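PDB 3IUZ: putative glyoxalase superfamily protein from Ralstonia eutropha, which is probably an iron(II)-dependent dioxygenase of the 2-oxoadipate dioxygenase/decarboxylase family, also named 2-hydroxyglutarate synthase. Local coordinates for residues Arg42-Ala46 with Ala131-Ala135; Asn166-Leu171 with Cys203-Gly209; Asn237-Val243 with Phe302-Arg308. One frame throughout, in Å; residues are numbered along the deposited sequence.

Contact 1: residues Arg42-Ala46 with Ala131-Ala135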
ATOM      1  N   ARG A  42      18.922  -3.954  -3.612  1.00 14.81           N
ATOM      2  CA  ARG A  42      17.716  -3.892  -2.804  1.00 15.55           C
ATOM      3  C   ARG A  42      16.897  -2.642  -3.068  1.00 15.41           C
ATOM      4  O   ARG A  42      15.657  -2.717  -3.047  1.00 15.23           O
ATOM      5  CB  ARG A  42      17.980  -4.006  -1.310  1.00 15.83           C
ATOM      6  CG  ARG A  42      18.695  -2.872  -0.703  1.00 16.19           C
ATOM      7  CD  ARG A  42      18.871  -3.069   0.796  1.00 19.06           C
ATOM      8  NE  ARG A  42      19.440  -1.869   1.380  1.00 18.91           N
ATOM      9  CZ  ARG A  42      19.742  -1.704   2.660  1.00 18.85           C
ATOM     10  NH1 ARG A  42      19.559  -2.683   3.556  1.00 19.91           N
ATOM     11  NH2 ARG A  42      20.239  -0.544   3.032  1.00 18.98           N
ATOM     12  N   ALA A  43      17.569  -1.505  -3.282  1.00 14.72           N
ATOM     13  CA  ALA A  43      16.878  -0.260  -3.668  1.00 15.10           C
ATOM     14  C   ALA A  43      16.090  -0.406  -4.985  1.00 14.04           C
ATOM     15  O   ALA A  43      14.927   0.005  -5.096  1.00 14.13           O
ATOM     16  CB  ALA A  43      17.861   0.867  -3.802  1.00 13.43           C
ATOM     17  N   GLU A  44      16.743  -0.920  -6.013  1.00 15.04           N
ATOM     18  CA  GLU A  44      16.050  -1.183  -7.264  1.00 14.89           C
ATOM     19  C   GLU A  44      14.836  -2.125  -7.077  1.00 15.75           C
ATOM     20  O   GLU A  44      13.759  -1.894  -7.661  1.00 14.45           O
ATOM     21  CB  GLU A  44      17.002  -1.794  -8.275  1.00 15.52           C
ATOM     22  CG  GLU A  44      18.119  -0.832  -8.732  1.00 16.63           C
ATOM     23  CD  GLU A  44      19.217  -1.477  -9.548  1.00 16.19           C
ATOM     24  OE1 GLU A  44      19.322  -2.732  -9.591  1.00 19.49           O
ATOM     25  OE2 GLU A  44      19.990  -0.710 -10.163  1.00 18.80           O
ATOM     26  N   ILE A  45      15.025  -3.187  -6.294  1.00 13.51           N
ATOM     27  CA  ILE A  45      13.968  -4.136  -6.088  1.00 14.65           C
ATOM     28  C   ILE A  45      12.817  -3.474  -5.338  1.00 15.03           C
ATOM     29  O   ILE A  45      11.625  -3.684  -5.674  1.00 14.24           O
ATOM     30  CB  ILE A  45      14.478  -5.412  -5.370  1.00 14.47           C
ATOM     31  CG1 ILE A  45      15.336  -6.216  -6.344  1.00 16.12           C
ATOM     32  CG2 ILE A  45      13.325  -6.278  -4.819  1.00 13.15           C
ATOM     33  CD1 ILE A  45      16.347  -7.216  -5.619  1.00 13.31           C
ATOM     34  N   ALA A  46      13.160  -2.695  -4.314  1.00 14.36           N
ATOM     35  CA  ALA A  46      12.132  -2.039  -3.510  1.00 15.40           C
ATOM     36  C   ALA A  46      11.307  -1.069  -4.351  1.00 15.45           C
ATOM     37  O   ALA A  46      10.066  -1.025  -4.237  1.00 14.46           O
ATOM     38  CB  ALA A  46      12.746  -1.324  -2.311  1.00 14.08           C
ATOM     39  N   ALA A 131      10.589   4.203   5.764  1.00 14.01           N
ATOM     40  CA  ALA A 131      11.318   4.829   4.663  1.00 14.03           C
ATOM     41  C   ALA A 131      12.509   3.998   4.312  1.00 13.80           C
ATOM     42  O   ALA A 131      13.158   3.412   5.185  1.00 14.01           O
ATOM     43  CB  ALA A 131      11.803   6.272   5.040  1.00 12.24           C
ATOM     44  N   HIS A 132      12.846   4.024   3.042  1.00 14.52           N
ATOM     45  CA  HIS A 132      13.950   3.220   2.549  1.00 14.43           C
ATOM     46  C   HIS A 132      15.305   3.835   2.857  1.00 14.82           C
ATOM     47  O   HIS A 132      15.583   4.996   2.503  1.00 15.31           O
ATOM     48  CB  HIS A 132      13.800   2.928   1.065  1.00 14.06           C
ATOM     49  CG  HIS A 132      14.563   1.725   0.656  1.00 13.40           C
ATOM     50  ND1 HIS A 132      15.917   1.774   0.411  1.00 11.96           N
ATOM     51  CD2 HIS A 132      14.194   0.423   0.520  1.00 16.15           C
ATOM     52  CE1 HIS A 132      16.355   0.553   0.139  1.00 15.14           C
ATOM     53  NE2 HIS A 132      15.324  -0.285   0.162  1.00 11.46           N
ATOM     54  N   ALA A 133      16.169   3.041   3.479  1.00 15.21           N
ATOM     55  CA  ALA A 133      17.481   3.543   3.947  1.00 15.48           C
ATOM     56  C   ALA A 133      18.342   4.039   2.790  1.00 16.01           C
ATOM     57  O   ALA A 133      19.198   4.853   3.007  1.00 17.46           O
ATOM     58  CB  ALA A 133      18.243   2.451   4.744  1.00 13.67           C
ATOM     59  N   ASP A 134      18.139   3.547   1.573  1.00 16.12           N
ATOM     60  CA  ASP A 134      19.034   3.897   0.469  1.00 16.39           C
ATOM     61  C   ASP A 134      18.579   5.127  -0.309  1.00 17.40           C
ATOM     62  O   ASP A 134      19.354   5.674  -1.084  1.00 18.44           O
ATOM     63  CB  ASP A 134      19.253   2.737  -0.521  1.00 16.13           C
ATOM     64  CG  ASP A 134      19.865   1.505   0.112  1.00 17.71           C
ATOM     65  OD1 ASP A 134      20.604   1.612   1.126  1.00 15.89           O
ATOM     66  OD2 ASP A 134      19.617   0.394  -0.432  1.00 18.08           O
ATOM     67  N   ALA A 135      17.334   5.545  -0.140  1.00 17.42           N
ATOM     68  CA  ALA A 135      16.790   6.694  -0.874  1.00 18.11           C
ATOM     69  C   ALA A 135      15.484   7.102  -0.183  1.00 17.99           C
ATOM     70  O   ALA A 135      14.397   6.925  -0.757  1.00 18.31           O
ATOM     71  CB  ALA A 135      16.538   6.323  -2.381  1.00 17.17           C
TER
HETATM   72  O   HOH W   1      20.403  -0.884  -2.736  1.00 12.25           O

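Contact 2: residues Asn166-Leu171 with Cys203-Gly209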
ATOM      1  N   ASN A 166      -8.838 -17.368  10.264  1.00 18.56           N
ATOM      2  CA  ASN A 166      -8.517 -18.355   9.229  0.50 18.80           C
ATOM      3  C   ASN A 166      -7.469 -17.840   8.245  1.00 18.23           C
ATOM      4  O   ASN A 166      -7.219 -18.474   7.222  1.00 18.62           O
ATOM      5  CB  ASN A 166      -9.807 -18.775   8.469  0.50 18.86           C
ATOM      6  CG  ASN A 166     -10.507 -17.578   7.747  0.50 19.82           C
ATOM      7  OD1 ASN A 166      -9.844 -16.679   7.181  0.50 17.94           O
ATOM      8  ND2 ASN A 166     -11.841 -17.582   7.759  0.50 17.98           N
ATOM      9  N   SER A 167      -6.863 -16.691   8.523  1.00 17.14           N
ATOM     10  CA  SER A 167      -5.962 -16.088   7.557  1.00 16.12           C
ATOM     11  C   SER A 167      -4.839 -17.008   7.127  1.00 16.50           C
ATOM     12  O   SER A 167      -4.261 -17.774   7.956  1.00 16.24           O
ATOM     13  CB  SER A 167      -5.326 -14.819   8.084  1.00 17.73           C
ATOM     14  OG  SER A 167      -6.279 -13.854   8.423  1.00 14.37           O
ATOM     15  N   ALA A 168      -4.504 -16.912   5.850  1.00 15.75           N
ATOM     16  CA  ALA A 168      -3.312 -17.593   5.318  1.00 16.90           C
ATOM     17  C   ALA A 168      -2.091 -16.720   5.587  1.00 15.98           C
ATOM     18  O   ALA A 168      -2.229 -15.506   5.821  1.00 16.21           O
ATOM     19  CB  ALA A 168      -3.432 -17.860   3.824  1.00 15.85           C
ATOM     20  N   ASP A 169      -0.910 -17.356   5.594  1.00 15.81           N
ATOM     21  CA  ASP A 169       0.354 -16.620   5.505  1.00 16.05           C
ATOM     22  C   ASP A 169       0.844 -16.621   4.072  1.00 15.75           C
ATOM     23  O   ASP A 169       1.279 -17.664   3.523  1.00 14.56           O
ATOM     24  CB  ASP A 169       1.414 -17.193   6.455  1.00 16.35           C
ATOM     25  CG  ASP A 169       2.702 -16.344   6.480  1.00 16.89           C
ATOM     26  OD1 ASP A 169       2.846 -15.451   5.613  1.00 15.63           O
ATOM     27  OD2 ASP A 169       3.553 -16.559   7.389  1.00 18.06           O
ATOM     28  N   PRO A 170       0.764 -15.458   3.405  1.00 15.41           N
ATOM     29  CA  PRO A 170       1.195 -15.399   2.008  1.00 15.49           C
ATOM     30  C   PRO A 170       2.701 -15.393   1.753  1.00 14.79           C
ATOM     31  O   PRO A 170       3.131 -15.558   0.612  1.00 14.10           O
ATOM     32  CB  PRO A 170       0.615 -14.051   1.559  1.00 15.16           C
ATOM     33  CG  PRO A 170       0.833 -13.216   2.796  1.00 15.15           C
ATOM     34  CD  PRO A 170       0.435 -14.111   3.911  1.00 16.73           C
ATOM     35  N   LEU A 171       3.505 -15.220   2.788  1.00 14.69           N
ATOM     36  CA  LEU A 171       4.966 -15.098   2.607  1.00 14.34           C
ATOM     37  C   LEU A 171       5.619 -16.487   2.559  1.00 13.99           C
ATOM     38  O   LEU A 171       5.960 -17.052   3.575  1.00 13.37           O
ATOM     39  CB  LEU A 171       5.538 -14.269   3.757  1.00 14.51           C
ATOM     40  CG  LEU A 171       6.996 -13.811   3.517  1.00 14.53           C
ATOM     41  CD1 LEU A 171       7.099 -12.837   2.386  1.00 11.35           C
ATOM     42  CD2 LEU A 171       7.586 -13.195   4.806  1.00 12.55           C
ATOM     43  N   CYS A 203       1.170 -10.712  -1.007  1.00 15.23           N
ATOM     44  CA  CYS A 203       1.037 -10.417   0.416  1.00 15.30           C
ATOM     45  C   CYS A 203       0.174  -9.186   0.661  1.00 16.03           C
ATOM     46  O   CYS A 203      -0.412  -9.009   1.753  1.00 16.39           O
ATOM     47  CB  CYS A 203       2.424 -10.173   1.057  1.00 16.55           C
ATOM     48  SG  CYS A 203       3.574 -11.580   0.922  1.00 16.87           S
ATOM     49  N   PHE A 204       0.124  -8.293  -0.338  1.00 16.61           N
ATOM     50  CA  PHE A 204      -0.637  -7.052  -0.257  1.00 17.49           C
ATOM     51  C   PHE A 204      -2.043  -7.269  -0.780  1.00 17.86           C
ATOM     52  O   PHE A 204      -2.497  -6.614  -1.759  1.00 18.30           O
ATOM     53  CB  PHE A 204       0.102  -5.924  -0.992  1.00 16.73           C
ATOM     54  CG  PHE A 204       1.473  -5.688  -0.461  1.00 16.61           C
ATOM     55  CD1 PHE A 204       2.537  -6.459  -0.904  1.00 17.98           C
ATOM     56  CD2 PHE A 204       1.703  -4.730   0.514  1.00 18.51           C
ATOM     57  CE1 PHE A 204       3.789  -6.293  -0.403  1.00 16.10           C
ATOM     58  CE2 PHE A 204       2.982  -4.536   1.007  1.00 19.00           C
ATOM     59  CZ  PHE A 204       4.011  -5.294   0.562  1.00 15.01           C
ATOM     60  N   GLU A 205      -2.737  -8.139  -0.049  1.00 18.35           N
ATOM     61  CA  GLU A 205      -4.068  -8.610  -0.417  0.50 18.76           C
ATOM     62  C   GLU A 205      -4.794  -9.163   0.829  1.00 18.57           C
ATOM     63  O   GLU A 205      -4.233  -9.220   1.923  1.00 18.70           O
ATOM     64  CB  GLU A 205      -3.955  -9.709  -1.474  0.50 18.51           C
ATOM     65  CG  GLU A 205      -3.320  -9.307  -2.796  0.50 19.69           C
ATOM     66  CD  GLU A 205      -4.048  -8.184  -3.523  0.50 22.00           C
ATOM     67  OE1 GLU A 205      -5.213  -7.862  -3.186  0.50 20.55           O
ATOM     68  OE2 GLU A 205      -3.436  -7.634  -4.468  0.50 22.82           O
ATOM     69  N   ARG A 206      -6.044  -9.566   0.654  1.00 17.94           N
ATOM     70  CA  ARG A 206      -6.851 -10.149   1.732  0.50 17.02           C
ATOM     71  C   ARG A 206      -6.401 -11.592   1.929  1.00 16.94           C
ATOM     72  O   ARG A 206      -6.512 -12.374   1.026  1.00 16.09           O
ATOM     73  CB  ARG A 206      -8.338 -10.106   1.358  0.50 16.96           C
ATOM     74  CG  ARG A 206      -9.344 -10.349   2.498  0.50 17.34           C
ATOM     75  CD  ARG A 206     -10.717 -10.792   1.969  0.50 15.80           C
ATOM     76  NE  ARG A 206     -10.660 -12.174   1.522  0.50 16.74           N
ATOM     77  CZ  ARG A 206     -11.506 -12.742   0.666  0.50 17.71           C
ATOM     78  NH1 ARG A 206     -12.535 -12.053   0.183  0.50 18.29           N
ATOM     79  NH2 ARG A 206     -11.322 -14.013   0.302  0.50 17.25           N
ATOM     80  N   GLN A 207      -5.926 -11.926   3.126  1.00 16.01           N
ATOM     81  CA  GLN A 207      -5.440 -13.272   3.455  1.00 14.83           C
ATOM     82  C   GLN A 207      -6.468 -14.176   4.129  1.00 16.01           C
ATOM     83  O   GLN A 207      -6.268 -15.394   4.209  1.00 14.52           O
ATOM     84  CB  GLN A 207      -4.250 -13.128   4.370  1.00 14.71           C
ATOM     85  CG  GLN A 207      -3.124 -12.282   3.738  1.00 15.39           C
ATOM     86  CD  GLN A 207      -2.727 -12.753   2.387  1.00 16.97           C
ATOM     87  OE1 GLN A 207      -2.713 -13.950   2.130  1.00 16.65           O
ATOM     88  NE2 GLN A 207      -2.339 -11.837   1.524  1.00 18.28           N
ATOM     89  N   HIS A 208      -7.562 -13.586   4.612  1.00 15.95           N
ATOM     90  CA  HIS A 208      -8.678 -14.348   5.156  1.00 16.52           C
ATOM     91  C   HIS A 208      -9.730 -14.659   4.087  1.00 17.29           C
ATOM     92  O   HIS A 208      -9.749 -14.041   3.018  1.00 18.17           O
ATOM     93  CB  HIS A 208      -9.287 -13.648   6.395  1.00 16.31           C
ATOM     94  CG  HIS A 208      -9.766 -12.252   6.150  1.00 15.75           C
ATOM     95  ND1 HIS A 208      -9.031 -11.128   6.498  1.00 16.77           N
ATOM     96  CD2 HIS A 208     -10.914 -11.794   5.582  1.00 14.15           C
ATOM     97  CE1 HIS A 208      -9.714 -10.044   6.148  1.00 15.16           C
ATOM     98  NE2 HIS A 208     -10.864 -10.422   5.607  1.00 14.18           N
ATOM     99  N   GLY A 209     -10.614 -15.626   4.373  1.00 17.03           N
ATOM    100  CA  GLY A 209     -11.666 -16.006   3.444  1.00 17.35           C
ATOM    101  C   GLY A 209     -12.816 -15.021   3.471  1.00 18.30           C
ATOM    102  O   GLY A 209     -12.818 -14.093   4.262  1.00 17.94           O
TER
HETATM  103  O   HOH W   2     -12.898 -14.616   6.975  1.00 21.98           O
HETATM  104  O   HOH W   3      -6.434 -11.243   7.466  1.00 16.70           O

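Contact 3: residues Asn237-Val243 with Phe302-Arg308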
ATOM      1  N   ASN A 237      -4.777   0.599   1.060  1.00 15.65           N
ATOM      2  CA  ASN A 237      -5.925   1.431   1.327  1.00 17.14           C
ATOM      3  C   ASN A 237      -5.907   2.641   0.363  1.00 17.64           C
ATOM      4  O   ASN A 237      -6.970   3.119  -0.098  1.00 16.81           O
ATOM      5  CB  ASN A 237      -5.853   1.910   2.754  1.00 16.97           C
ATOM      6  CG  ASN A 237      -6.978   2.844   3.132  1.00 18.76           C
ATOM      7  OD1 ASN A 237      -6.773   4.026   3.167  1.00 20.28           O
ATOM      8  ND2 ASN A 237      -8.182   2.295   3.417  1.00 19.79           N
ATOM      9  N   HIS A 238      -4.696   3.130   0.075  1.00 16.62           N
ATOM     10  CA  HIS A 238      -4.529   4.207  -0.856  1.00 17.01           C
ATOM     11  C   HIS A 238      -3.089   4.300  -1.313  1.00 17.73           C
ATOM     12  O   HIS A 238      -2.172   3.738  -0.663  1.00 17.77           O
ATOM     13  CB  HIS A 238      -5.047   5.535  -0.250  1.00 17.50           C
ATOM     14  CG  HIS A 238      -4.218   6.078   0.882  1.00 18.79           C
ATOM     15  ND1 HIS A 238      -4.558   5.914   2.211  1.00 21.71           N
ATOM     16  CD2 HIS A 238      -3.076   6.809   0.877  1.00 20.24           C
ATOM     17  CE1 HIS A 238      -3.676   6.539   2.970  1.00 18.86           C
ATOM     18  NE2 HIS A 238      -2.745   7.054   2.187  1.00 21.14           N
ATOM     19  N   ALA A 239      -2.916   4.919  -2.475  1.00 16.55           N
ATOM     20  CA  ALA A 239      -1.622   5.353  -2.937  1.00 16.64           C
ATOM     21  C   ALA A 239      -1.624   6.861  -3.011  1.00 16.34           C
ATOM     22  O   ALA A 239      -2.647   7.467  -3.337  1.00 16.85           O
ATOM     23  CB  ALA A 239      -1.299   4.794  -4.300  1.00 14.87           C
ATOM     24  N   THR A 240      -0.449   7.448  -2.803  1.00 16.46           N
ATOM     25  CA  THR A 240      -0.305   8.893  -2.731  1.00 15.78           C
ATOM     26  C   THR A 240       0.748   9.403  -3.674  1.00 15.80           C
ATOM     27  O   THR A 240       1.833   8.806  -3.815  1.00 16.79           O
ATOM     28  CB  THR A 240       0.015   9.312  -1.294  1.00 17.74           C
ATOM     29  OG1 THR A 240      -1.020   8.821  -0.446  1.00 19.76           O
ATOM     30  CG2 THR A 240       0.142  10.859  -1.105  1.00 14.13           C
ATOM     31  N   ASP A 241       0.449  10.542  -4.283  1.00 15.54           N
ATOM     32  CA  ASP A 241       1.223  11.080  -5.409  1.00 16.25           C
ATOM     33  C   ASP A 241       1.719  12.413  -4.895  1.00 15.65           C
ATOM     34  O   ASP A 241       0.915  13.241  -4.443  1.00 15.61           O
ATOM     35  CB  ASP A 241       0.280  11.213  -6.617  1.00 15.24           C
ATOM     36  CG  ASP A 241       0.915  11.794  -7.865  1.00 18.94           C
ATOM     37  OD1 ASP A 241       2.096  12.231  -7.859  1.00 18.55           O
ATOM     38  OD2 ASP A 241       0.195  11.800  -8.910  1.00 17.87           O
ATOM     39  N   ARG A 242       3.039  12.599  -4.944  1.00 16.57           N
ATOM     40  CA  ARG A 242       3.666  13.805  -4.418  1.00 15.15           C
ATOM     41  C   ARG A 242       3.701  14.884  -5.502  1.00 16.02           C
ATOM     42  O   ARG A 242       4.381  14.717  -6.535  1.00 17.07           O
ATOM     43  CB  ARG A 242       5.087  13.528  -3.905  1.00 15.29           C
ATOM     44  CG  ARG A 242       5.704  14.738  -3.222  1.00 15.32           C
ATOM     45  CD  ARG A 242       7.200  14.488  -2.881  1.00 16.76           C
ATOM     46  NE  ARG A 242       7.364  13.256  -2.089  1.00 17.97           N
ATOM     47  CZ  ARG A 242       8.515  12.670  -1.831  1.00 19.54           C
ATOM     48  NH1 ARG A 242       9.635  13.152  -2.358  1.00 17.47           N
ATOM     49  NH2 ARG A 242       8.557  11.587  -1.050  1.00 18.49           N
ATOM     50  N   VAL A 243       2.966  15.970  -5.270  1.00 15.70           N
ATOM     51  CA  VAL A 243       2.774  17.032  -6.259  1.00 17.26           C
ATOM     52  C   VAL A 243       3.237  18.352  -5.691  1.00 19.03           C
ATOM     53  O   VAL A 243       3.412  18.512  -4.461  1.00 19.61           O
ATOM     54  CB  VAL A 243       1.285  17.128  -6.754  1.00 18.04           C
ATOM     55  CG1 VAL A 243       0.855  15.801  -7.440  1.00 14.43           C
ATOM     56  CG2 VAL A 243       0.306  17.451  -5.579  1.00 15.98           C
ATOM     57  N   PHE A 302      -8.421   4.382  -2.522  1.00 16.50           N
ATOM     58  CA  PHE A 302      -8.427   5.745  -3.080  1.00 16.52           C
ATOM     59  C   PHE A 302      -7.034   6.206  -3.512  1.00 17.02           C
ATOM     60  O   PHE A 302      -6.004   5.543  -3.218  1.00 16.00           O
ATOM     61  CB  PHE A 302      -9.109   6.785  -2.150  1.00 17.36           C
ATOM     62  CG  PHE A 302      -8.437   7.034  -0.803  1.00 16.65           C
ATOM     63  CD1 PHE A 302      -8.761   6.267   0.299  1.00 17.27           C
ATOM     64  CD2 PHE A 302      -7.513   8.061  -0.639  1.00 15.22           C
ATOM     65  CE1 PHE A 302      -8.219   6.515   1.539  1.00 19.26           C
ATOM     66  CE2 PHE A 302      -6.923   8.300   0.597  1.00 18.44           C
ATOM     67  CZ  PHE A 302      -7.295   7.530   1.703  1.00 19.17           C
ATOM     68  N   TYR A 303      -7.022   7.281  -4.291  1.00 15.90           N
ATOM     69  CA  TYR A 303      -5.806   7.926  -4.801  1.00 16.34           C
ATOM     70  C   TYR A 303      -5.719   9.278  -4.145  1.00 16.24           C
ATOM     71  O   TYR A 303      -6.675  10.054  -4.164  1.00 18.31           O
ATOM     72  CB  TYR A 303      -5.892   8.088  -6.313  1.00 16.08           C
ATOM     73  CG  TYR A 303      -4.602   8.456  -7.026  1.00 15.16           C
ATOM     74  CD1 TYR A 303      -4.204   9.779  -7.161  1.00 15.02           C
ATOM     75  CD2 TYR A 303      -3.838   7.492  -7.646  1.00 17.70           C
ATOM     76  CE1 TYR A 303      -3.049  10.121  -7.830  1.00 15.24           C
ATOM     77  CE2 TYR A 303      -2.697   7.832  -8.359  1.00 17.00           C
ATOM     78  CZ  TYR A 303      -2.298   9.120  -8.439  1.00 14.90           C
ATOM     79  OH  TYR A 303      -1.132   9.444  -9.115  1.00 17.76           O
ATOM     80  N   GLU A 304      -4.553   9.568  -3.578  1.00 16.09           N
ATOM     81  CA  GLU A 304      -4.342  10.719  -2.747  1.00 15.05           C
ATOM     82  C   GLU A 304      -3.162  11.550  -3.255  1.00 15.09           C
ATOM     83  O   GLU A 304      -2.248  11.032  -3.894  1.00 13.55           O
ATOM     84  CB  GLU A 304      -4.062  10.253  -1.302  1.00 16.58           C
ATOM     85  CG  GLU A 304      -3.672  11.370  -0.286  1.00 18.15           C
ATOM     86  CD  GLU A 304      -3.418  10.792   1.093  1.00 22.84           C
ATOM     87  OE1 GLU A 304      -2.292  10.327   1.370  1.00 24.12           O
ATOM     88  OE2 GLU A 304      -4.380  10.760   1.870  1.00 24.02           O
ATOM     89  N   PHE A 305      -3.209  12.832  -2.957  1.00 14.33           N
ATOM     90  CA  PHE A 305      -2.172  13.770  -3.318  1.00 15.56           C
ATOM     91  C   PHE A 305      -1.541  14.357  -2.059  1.00 15.74           C
ATOM     92  O   PHE A 305      -2.218  14.585  -1.051  1.00 14.90           O
ATOM     93  CB  PHE A 305      -2.743  14.927  -4.122  1.00 15.19           C
ATOM     94  CG  PHE A 305      -3.355  14.516  -5.403  1.00 17.20           C
ATOM     95  CD1 PHE A 305      -2.582  14.177  -6.480  1.00 17.45           C
ATOM     96  CD2 PHE A 305      -4.722  14.430  -5.529  1.00 20.99           C
ATOM     97  CE1 PHE A 305      -3.145  13.774  -7.684  1.00 18.90           C
ATOM     98  CE2 PHE A 305      -5.272  14.043  -6.761  1.00 23.94           C
ATOM     99  CZ  PHE A 305      -4.464  13.717  -7.813  1.00 20.68           C
ATOM    100  N   ILE A 306      -0.243  14.660  -2.156  1.00 15.77           N
ATOM    101  CA  ILE A 306       0.474  15.207  -1.017  1.00 15.67           C
ATOM    102  C   ILE A 306       1.478  16.218  -1.538  1.00 15.76           C
ATOM    103  O   ILE A 306       2.055  16.026  -2.603  1.00 16.34           O
ATOM    104  CB  ILE A 306       1.208  14.103  -0.235  1.00 15.79           C
ATOM    105  CG1 ILE A 306       1.750  14.631   1.113  1.00 17.65           C
ATOM    106  CG2 ILE A 306       2.312  13.460  -1.085  1.00 13.63           C
ATOM    107  CD1 ILE A 306       1.991  13.434   2.140  1.00 15.76           C
ATOM    108  N   THR A 307       1.638  17.307  -0.794  1.00 15.70           N
ATOM    109  CA  THR A 307       2.746  18.232  -0.994  0.50 16.09           C
ATOM    110  C   THR A 307       3.615  18.238   0.291  1.00 17.14           C
ATOM    111  O   THR A 307       3.089  18.292   1.421  1.00 17.31           O
ATOM    112  CB  THR A 307       2.250  19.663  -1.368  0.50 16.19           C
ATOM    113  OG1 THR A 307       1.745  19.661  -2.705  0.50 13.86           O
ATOM    114  CG2 THR A 307       3.381  20.687  -1.283  0.50 13.51           C
ATOM    115  N   ARG A 308       4.920  18.140   0.122  1.00 18.26           N
ATOM    116  CA  ARG A 308       5.839  18.081   1.261  1.00 19.15           C
ATOM    117  C   ARG A 308       6.828  19.218   1.066  1.00 20.80           C
ATOM    118  O   ARG A 308       7.598  19.218   0.105  1.00 19.30           O
ATOM    119  CB  ARG A 308       6.600  16.768   1.318  1.00 18.78           C
ATOM    120  CG  ARG A 308       5.787  15.578   1.588  1.00 17.85           C
ATOM    121  CD  ARG A 308       6.699  14.337   1.543  1.00 20.30           C
ATOM    122  NE  ARG A 308       5.971  13.120   1.870  1.00 17.83           N
ATOM    123  CZ  ARG A 308       5.480  12.821   3.062  1.00 15.75           C
ATOM    124  NH1 ARG A 308       5.659  13.612   4.132  1.00 17.36           N
ATOM    125  NH2 ARG A 308       4.848  11.669   3.198  1.00 16.50           N
TER
HETATM  126  O   HOH W   4      -1.728   8.721   3.717  1.00 39.22           O
HETATM  127  O   HOH W   5       5.651  18.269  -2.595  1.00 18.58           O

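Contact 1: residues Arg42-Ala46 with Ala131-Ala135
Arg42, the first residue of helix 42-60, reaches across to Asp134 in the turn that follows strand 125-132. Its CB bears CG at a chi1 of 68°, between the backbone N and the carbonyl carbon, and from there the chain runs out extended to NE. Arg42 CG passes 3.4 Å from Asp134 OD2, and CD lies alongside the same oxygen. The guanidinium then takes the carboxylate side-on: Arg42 NE donates to Asp134 OD2 and Arg42 NH2 donates to Asp134 OD1, each over 2.9 Å and nearly straight. Both oxygens lie close to the guanidinium plane and are met on their syn sides, but the nitrogens sit 30° or more out of the carboxylate plane, in keeping with the 36° turn between the two flat groups. NH2 also approaches Ala133 CB and has a further partner in a bound hexaethylene glycol, probably a crystallisation additive.

Asp134 OD2 has a second tie to the helix start, because a water 2.7 Å from it accepts from the backbone N of Ala43. The methyl group of Ala43 packs against Asp134 CB. Deeper in, the His132 ring lies against the helix, with its CD2 3.6 Å from Ala46 CB and its CE1 near Ala43 CA. Two hydrogen bonds fix the rotation of this ring. His132 ND1 accepts from the backbone N of Asp134 at 3.1 Å, a bond consistent with the histidine helping to set the turn that carries the aspartate, while NE2 is bonded to the carbonyl oxygen of Leu110.

His132 to Ala135 form a type I beta turn. The contact is a side-on bidentate arginine-carboxylate salt bridge joining the first turn of a helix to a beta turn at the end of a sheet strand.

Contact 2: residues Asn166-Leu171 with Cys203-Gly209
In one of its two modelled conformers, Asn166 places OD1 3.1 Å from the backbone N of Gly209, which donates to it from above the plane of the amide carbonyl; OD1 also lies against His208 CB. The side chain is brought there by CG standing between its own backbone N and carbonyl carbon (chi1 61°). In this conformer ND2 donates to a water that in turn donates to Gly209 O, linking both ends of the amide to the glycine.

At Ser167, CA makes a C-H...O contact with Gln207 O, and Ser167 OG lies 3.6 Å from His208 CB. A water joins Ser167 OG to His208 ND1 at the edge of the imidazole; OG is also bonded to Thr164 O, and His208 NE2 to Ala230 O. Ala168 N donates to Gln207 O over 2.8 Å and almost straight (174°), whereas Ala168 O is buried without a polar partner, with Gln207 CB 3.4 Å away. Asp169 turns from the opposing segment and shapes its own: OD1 accepts from Leu171 N in an Asx turn and forms a salt bridge with Arg105.

Pro170 is the main apolar piece. Its ring crosses the bent Gln207 side chain at about a right angle, Pro170 CB 3.4 Å from Gln207 OE1, while Gln207 NE2 is bonded to Pro202 O. Pro170 CG meets Cys203 SG at 3.7 Å, and Leu171 CD1 reaches the same sulfur from 4.0 Å.

Backbone, amide, hydroxyl and apolar groups therefore join the two interhelical loops, polar and water-mediated links near Asn166 giving way to Pro170 packed on the Gln207 amide and on sulfur, and no ion pair crosses between them.

Contact 3: residues Asn237-Val243 with Phe302-Arg308
With CG between the backbone N and the carbonyl carbon in both His238 (chi1 69°) and Phe302 (chi1 64°), the two side chains lie side by side across a pair of parallel strands in the mixed sheet of this glyoxalase-clan protein. His238 CB lies over the face of the Phe302 ring, 3.4 Å from its centroid, a CH-pi contact, while the two rings are slid apart and barely overlap. The imidazole is held in orientation by ND1, which donates to Asn237 OD1 in the carbonyl plane.

Strand 238-242 and the 302-306 part of its partner are in continuous parallel register, with backbone bonds running from Phe302 N to Asn237 O through to Val243 N to Ile306 O. On the face of His238, the extended Glu304 accepts from Thr240 OG1 at its OE1 over 2.7 Å, and a water also donates to that oxygen. Farther along, Arg242 and Arg308 converge on Asp81, which forms salt bridges with both; Arg308 NH1 also bonds Asp322 O.

Ala239 and Tyr303 on the other face pack against helix 42-60. There Tyr303 OH donates to Asp241 OD2 at 2.7 Å, from 40° above the carboxylate plane.

How the contacts relate
From the N terminus, helix 42-60 opens contact 1, which closes 85 residues later at the end of strand 125-132, so that the first long helix is tied to the sheet. Contact 2 then opens after helix 154-164 and closes before helix 213-222, joining two loops of the helical region. Contact 3 follows, pairing strand 238-242 with the end of strand 293-306. The three loops run in series, without nesting or crossing. Contacts 1 and 3 reach the same sheet, their centres about 19 Å apart, and helix 42-60, which starts in contact 1, also packs on one face of contact 3. Contact 2 lies across the chain's centre from contact 3, centres about 25 Å apart.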